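Local coordinates for TRAP solute Binding Protein (Uncultured marine bacterium, PDB 5I7I) that probably captures aromatic acids such as 3-hydroxybenzoate outside the membrane and delivers them to a TRAP transporter, at residues A[191-196]-A[200-205]; A[210-215]-A[219-224]. One frame throughout, in Å; residues are numbered along the deposited sequence.

Contact 1. Residues A[191-196]-A[200-205]; sequences PAVAGA and GVIDGM
The C-terminal end of helix 193-198 and the turn that leads from it into strand 204-207 meet here, where the carbonyl oxygen of A196 receives the backbone of V201 and I202. V201 N donates to A196 O at 2.7 Å, lying nearly in line with the carbonyl bond but with a bent N-H (136°). I202 N reaches the same A196 O at 3.2 Å with a straighter N-H (156°), standing well above the carbonyl plane. One oxygen thus grips two successive amides as the chain leaves the helix. G200 makes the reversal: its positive phi, which glycine adopts readily, completes a Schellman motif. Apolar side chains fill the angle between helix and returning chain. The small methyl of A196 allows close approach, and I202 CG1 lies 3.7 Å from A196 CB. In I202, CG1 sits between the backbone N and the carbonyl carbon (chi1 51°), and the extended chain beyond carries CD1 alongside A196 CB toward V193, 4.0 Å from V193 CG1. Helix 193-198 links strands 184-187 and 204-207, which run parallel in the six-stranded mixed sheet with 166-169 between them, a beta-alpha-beta crossover that this turn completes. V193, beta-branched and buried, turns CG1 toward I202 and M205; M205 CG approaches that atom at 4.1 Å, the two side chains crossing at about a right angle. A bend at chi2 folds M205 so that SD also passes V193 CG1, while L217 and R168 touch both residues.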
loop_
_atom_site.group_PDB
_atom_site.type_symbol
_atom_site.label_atom_id
_atom_site.label_comp_id
_atom_site.label_asym_id
_atom_site.label_seq_id
_atom_site.Cartn_x
_atom_site.Cartn_y
_atom_site.Cartn_z
ATOM N N PRO A 191 7.057 6.481 8.128
ATOM C CA PRO A 191 7.371 7.093 9.432
ATOM C C PRO A 191 8.436 8.179 9.365
ATOM O O PRO A 191 8.576 8.927 10.332
ATOM C CB PRO A 191 7.835 5.906 10.291
ATOM C CG PRO A 191 7.265 4.711 9.611
ATOM C CD PRO A 191 7.343 5.036 8.152
ATOM N N ALA A 192 9.180 8.277 8.263
ATOM C CA ALA A 192 10.235 9.270 8.081
ATOM C C ALA A 192 9.734 10.575 7.467
ATOM O O ALA A 192 10.484 11.562 7.440
ATOM C CB ALA A 192 11.315 8.692 7.160
ATOM N N VAL A 193 8.487 10.612 7.006
ATOM C CA VAL A 193 8.003 11.737 6.209
ATOM C C VAL A 193 7.895 13.007 7.048
ATOM O O VAL A 193 8.285 14.097 6.607
ATOM C CB VAL A 193 6.653 11.375 5.581
ATOM C CG1 VAL A 193 5.996 12.598 4.966
ATOM C CG2 VAL A 193 6.848 10.301 4.530
ATOM N N ALA A 194 7.288 12.910 8.236
ATOM C CA ALA A 194 7.046 14.107 9.043
ATOM C C ALA A 194 8.348 14.823 9.343
ATOM O O ALA A 194 8.442 16.050 9.217
ATOM C CB ALA A 194 6.334 13.744 10.343
ATOM N N GLY A 195 9.368 14.066 9.763
ATOM C CA GLY A 195 10.642 14.681 10.084
ATOM C C GLY A 195 11.282 15.318 8.870
ATOM O O GLY A 195 11.868 16.402 8.954
ATOM N N ALA A 196 11.180 14.652 7.721
ATOM C CA ALA A 196 11.731 15.196 6.489
ATOM C C ALA A 196 11.028 16.486 6.084
ATOM O O ALA A 196 11.674 17.401 5.555
ATOM C CB ALA A 196 11.652 14.148 5.376
ATOM N N GLY A 200 12.744 20.378 6.329
ATOM C CA GLY A 200 12.896 20.910 4.991
ATOM C C GLY A 200 13.593 20.015 3.989
ATOM O O GLY A 200 14.083 20.526 2.983
ATOM N N VAL A 201 13.640 18.695 4.214
ATOM C CA VAL A 201 14.248 17.765 3.251
ATOM C C VAL A 201 13.297 17.447 2.090
ATOM O O VAL A 201 13.740 17.072 0.995
ATOM C CB VAL A 201 14.679 16.452 3.951
ATOM C CG1 VAL A 201 14.710 15.245 2.976
ATOM C CG2 VAL A 201 16.049 16.584 4.564
ATOM N N ILE A 202 11.988 17.488 2.325
ATOM C CA ILE A 202 10.998 17.324 1.265
ATOM C C ILE A 202 10.014 18.476 1.390
ATOM O O ILE A 202 9.837 19.071 2.458
ATOM C CB ILE A 202 10.242 15.961 1.296
ATOM C CG1 ILE A 202 9.681 15.699 2.695
ATOM C CG2 ILE A 202 11.139 14.822 0.836
ATOM C CD1 ILE A 202 8.891 14.389 2.836
ATOM N N ASP A 203 9.368 18.778 0.276
ATOM C CA ASP A 203 8.325 19.785 0.224
ATOM C C ASP A 203 6.925 19.187 0.298
ATOM O O ASP A 203 5.941 19.926 0.436
ATOM C CB ASP A 203 8.477 20.576 -1.083
ATOM C CG ASP A 203 9.880 21.195 -1.247
ATOM O OD1 ASP A 203 10.314 21.944 -0.347
ATOM O OD2 ASP A 203 10.572 20.925 -2.261
ATOM N N GLY A 204 6.804 17.873 0.189
ATOM C CA GLY A 204 5.510 17.243 0.172
ATOM C C GLY A 204 5.684 15.767 -0.088
ATOM O O GLY A 204 6.798 15.244 -0.073
ATOM N N MET A 205 4.565 15.105 -0.330
ATOM C CA MET A 205 4.569 13.654 -0.439
ATOM C C MET A 205 3.282 13.204 -1.095
ATOM O O MET A 205 2.283 13.934 -1.137
ATOM C CB MET A 205 4.692 12.951 0.918
ATOM C CG MET A 205 3.481 13.111 1.831
ATOM S SD MET A 205 3.402 14.692 2.643
ATOM C CE MET A 205 1.974 14.387 3.687
#

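Contact 2. Residues A[210-215]-A[219-224]; sequences EIMPSF and ELTKAH. With 3HB (3-hydroxybenzoic acid), chain C.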
loop_
_atom_site.group_PDB
_atom_site.type_symbol
_atom_site.label_atom_id
_atom_site.label_comp_id
_atom_site.label_asym_id
_atom_site.label_seq_id
_atom_site.Cartn_x
_atom_site.Cartn_y
_atom_site.Cartn_z
ATOM N N GLU A 210 -5.543 7.998 4.779
ATOM C CA GLU A 210 -5.771 7.199 5.989
ATOM C C GLU A 210 -4.551 7.135 6.883
ATOM O O GLU A 210 -4.697 7.009 8.103
ATOM C CB GLU A 210 -6.213 5.778 5.615
ATOM C CG GLU A 210 -5.143 4.927 4.919
ATOM C CD GLU A 210 -4.308 4.073 5.858
ATOM O OE1 GLU A 210 -3.321 3.462 5.376
ATOM O OE2 GLU A 210 -4.622 3.990 7.070
ATOM N N ILE A 211 -3.349 7.190 6.301
ATOM C CA ILE A 211 -2.108 7.057 7.070
ATOM C C ILE A 211 -1.698 8.372 7.710
ATOM O O ILE A 211 -0.852 8.380 8.606
ATOM C CB ILE A 211 -0.986 6.456 6.176
ATOM C CG1 ILE A 211 0.226 6.006 6.999
ATOM C CG2 ILE A 211 -0.576 7.431 5.095
ATOM C CD1 ILE A 211 -0.075 4.931 8.027
ATOM N N MET A 212 -2.282 9.490 7.282
ATOM C CA MET A 212 -1.710 10.787 7.636
ATOM C C MET A 212 -1.868 11.109 9.108
ATOM O O MET A 212 -0.899 11.596 9.718
ATOM C CB MET A 212 -2.303 11.880 6.754
ATOM C CG MET A 212 -1.879 11.749 5.322
ATOM S SD MET A 212 -2.629 12.933 4.205
ATOM C CE MET A 212 -1.915 14.468 4.752
ATOM N N PRO A 213 -3.023 10.909 9.732
ATOM C CA PRO A 213 -3.161 11.390 11.114
ATOM C C PRO A 213 -2.254 10.662 12.080
ATOM O O PRO A 213 -1.873 11.234 13.108
ATOM C CB PRO A 213 -4.647 11.170 11.412
ATOM C CG PRO A 213 -5.305 11.218 10.051
ATOM C CD PRO A 213 -4.323 10.503 9.163
ATOM N N SER A 214 -1.875 9.427 11.763
ATOM C CA SER A 214 -0.997 8.648 12.625
ATOM C C SER A 214 0.392 9.263 12.742
ATOM O O SER A 214 1.124 8.936 13.682
ATOM C CB SER A 214 -0.874 7.224 12.084
ATOM O OG SER A 214 -2.151 6.647 11.896
ATOM N N PHE A 215 0.748 10.168 11.828
ATOM C CA PHE A 215 2.027 10.867 11.847
ATOM C C PHE A 215 1.848 12.385 11.797
ATOM O O PHE A 215 2.804 13.113 11.515
ATOM C CB PHE A 215 2.894 10.385 10.682
ATOM C CG PHE A 215 3.141 8.912 10.689
ATOM C CD1 PHE A 215 4.108 8.369 11.494
ATOM C CD2 PHE A 215 2.412 8.071 9.860
ATOM C CE1 PHE A 215 4.340 7.002 11.497
ATOM C CE2 PHE A 215 2.638 6.708 9.850
ATOM C CZ PHE A 215 3.602 6.177 10.670
ATOM N N GLU A 219 -1.471 17.937 9.684
ATOM C CA GLU A 219 -1.075 19.204 10.283
ATOM C C GLU A 219 0.092 19.826 9.539
ATOM O O GLU A 219 0.150 21.052 9.405
ATOM C CB GLU A 219 -0.714 19.012 11.765
ATOM C CG GLU A 219 -1.901 18.567 12.624
ATOM C CD GLU A 219 -1.539 18.359 14.093
ATOM O OE1 GLU A 219 -0.341 18.366 14.440
ATOM O OE2 GLU A 219 -2.471 18.194 14.912
ATOM N N LEU A 220 0.999 18.999 9.019
ATOM C CA LEU A 220 2.218 19.481 8.399
ATOM C C LEU A 220 2.046 19.797 6.923
ATOM O O LEU A 220 2.888 20.496 6.354
ATOM C CB LEU A 220 3.328 18.448 8.595
ATOM C CG LEU A 220 3.702 18.189 10.045
ATOM C CD1 LEU A 220 4.556 16.953 10.150
ATOM C CD2 LEU A 220 4.437 19.377 10.619
ATOM N N THR A 221 0.980 19.309 6.294
ATOM C CA THR A 221 0.637 19.706 4.938
ATOM C C THR A 221 -0.799 20.203 4.919
ATOM O O THR A 221 -1.692 19.537 5.451
ATOM C CB THR A 221 0.822 18.567 3.919
ATOM O OG1 THR A 221 0.020 17.423 4.252
ATOM C CG2 THR A 221 2.287 18.182 3.815
ATOM N N LYS A 222 -1.015 21.377 4.334
ATOM C CA LYS A 222 -2.339 21.961 4.262
ATOM C C LYS A 222 -2.905 21.999 2.860
ATOM O O LYS A 222 -4.087 22.303 2.699
ATOM C CB LYS A 222 -2.319 23.381 4.836
ATOM C CG LYS A 222 -1.968 23.435 6.314
ATOM C CD LYS A 222 -3.039 22.767 7.175
ATOM C CE LYS A 222 -2.668 22.763 8.643
ATOM N NZ LYS A 222 -2.235 24.111 9.066
ATOM N N ALA A 223 -2.118 21.696 1.840
ATOM C CA ALA A 223 -2.625 21.664 0.478
ATOM C C ALA A 223 -2.651 20.228 -0.018
ATOM O O ALA A 223 -1.656 19.507 0.085
ATOM C CB ALA A 223 -1.772 22.527 -0.443
ATOM N N HIS A 224 -3.795 19.812 -0.549
ATOM C CA HIS A 224 -4.027 18.432 -0.927
ATOM C C HIS A 224 -4.712 18.394 -2.279
ATOM O O HIS A 224 -5.670 19.132 -2.517
ATOM C CB HIS A 224 -4.897 17.743 0.124
ATOM C CG HIS A 224 -4.455 18.014 1.523
ATOM N ND1 HIS A 224 -3.371 17.390 2.087
ATOM C CD2 HIS A 224 -4.925 18.863 2.462
ATOM C CE1 HIS A 224 -3.185 17.840 3.314
ATOM N NE2 HIS A 224 -4.115 18.739 3.568
HETATM C "C1'" 3HB C . 3.126 4.631 2.443
HETATM O "O1'" 3HB C . 2.850 5.508 1.584
HETATM O "O2'" 3HB C . 4.320 4.279 2.626
HETATM C C1 3HB C . 2.031 4.032 3.316
HETATM C C2 3HB C . 0.698 4.300 3.013
HETATM C C3 3HB C . -0.304 3.777 3.793
HETATM C C4 3HB C . 0.000 3.014 4.889
HETATM C C5 3HB C . 1.331 2.741 5.193
HETATM C C6 3HB C . 2.350 3.251 4.414
HETATM O O3 3HB C . -1.615 4.051 3.473
#
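Van der Waals contact carries this pairing, with no hydrogen bond across it, and the methyl of M212 makes most of it: CE lies 3.6 Å from T221 OG1 and 3.9 Å from H224 CE1. M212 runs out extended from its backbone until chi3 (67°) bends CE into the angle between the two partners. It crosses T221 at about a right angle and slides past H224 in the opposite direction, meeting the imidazole obliquely. An unbranched methionine suits this buried place, since its chain can bend at the end to reach both. More loosely, L220 CD1 approaches F215 O at 4.4 Å.

The polar ends beside that methyl are satisfied outside the contact. T221 OG1 is hydrogen-bonded to L217 O, tying the threonine back to the helix it has just left, and H224 ND1 is hydrogen-bonded to H150 ND1. Within 210-215, a bond from F215 N to M212 O (3.0 Å) helps hold the turn.

Ligand binding falls to E210 and I211, just before that turn. The hydroxyl O3 of 3-hydroxybenzoate donates to E210 OE1 at 2.6 Å, while N38 holds the other carboxylate oxygen. I211 supplies a branched apolar surface, its CB 3.6 Å from ligand C3 and its CG1 and CD1 against C4 and C5. With Y94 and R168 also hydrogen-bonded to the ligand, this is the aromatic-acid pocket of a family 7 solute-binding protein.

How the contacts relate
Contact 1 closes before contact 2 opens, so the two follow in series along the chain, their centres 11 Å apart and on the same side of the molecule's centre. Strand 204-207 leads from the first through the loop holding 210-215 to helix 217-220, and strand 223-227 returns the chain to the same six-stranded mixed sheet, where 148-151 separates the two strands. They touch directly: A194 CB packs on L220 CD1, P191 CA on F215 CE1, and M205 CE on T221 OG1. Through A194 and P191, the chain around helix 193-198 thus packs against L220 and F215, and so meets the loop that supplies E210 and I211 to the pocket.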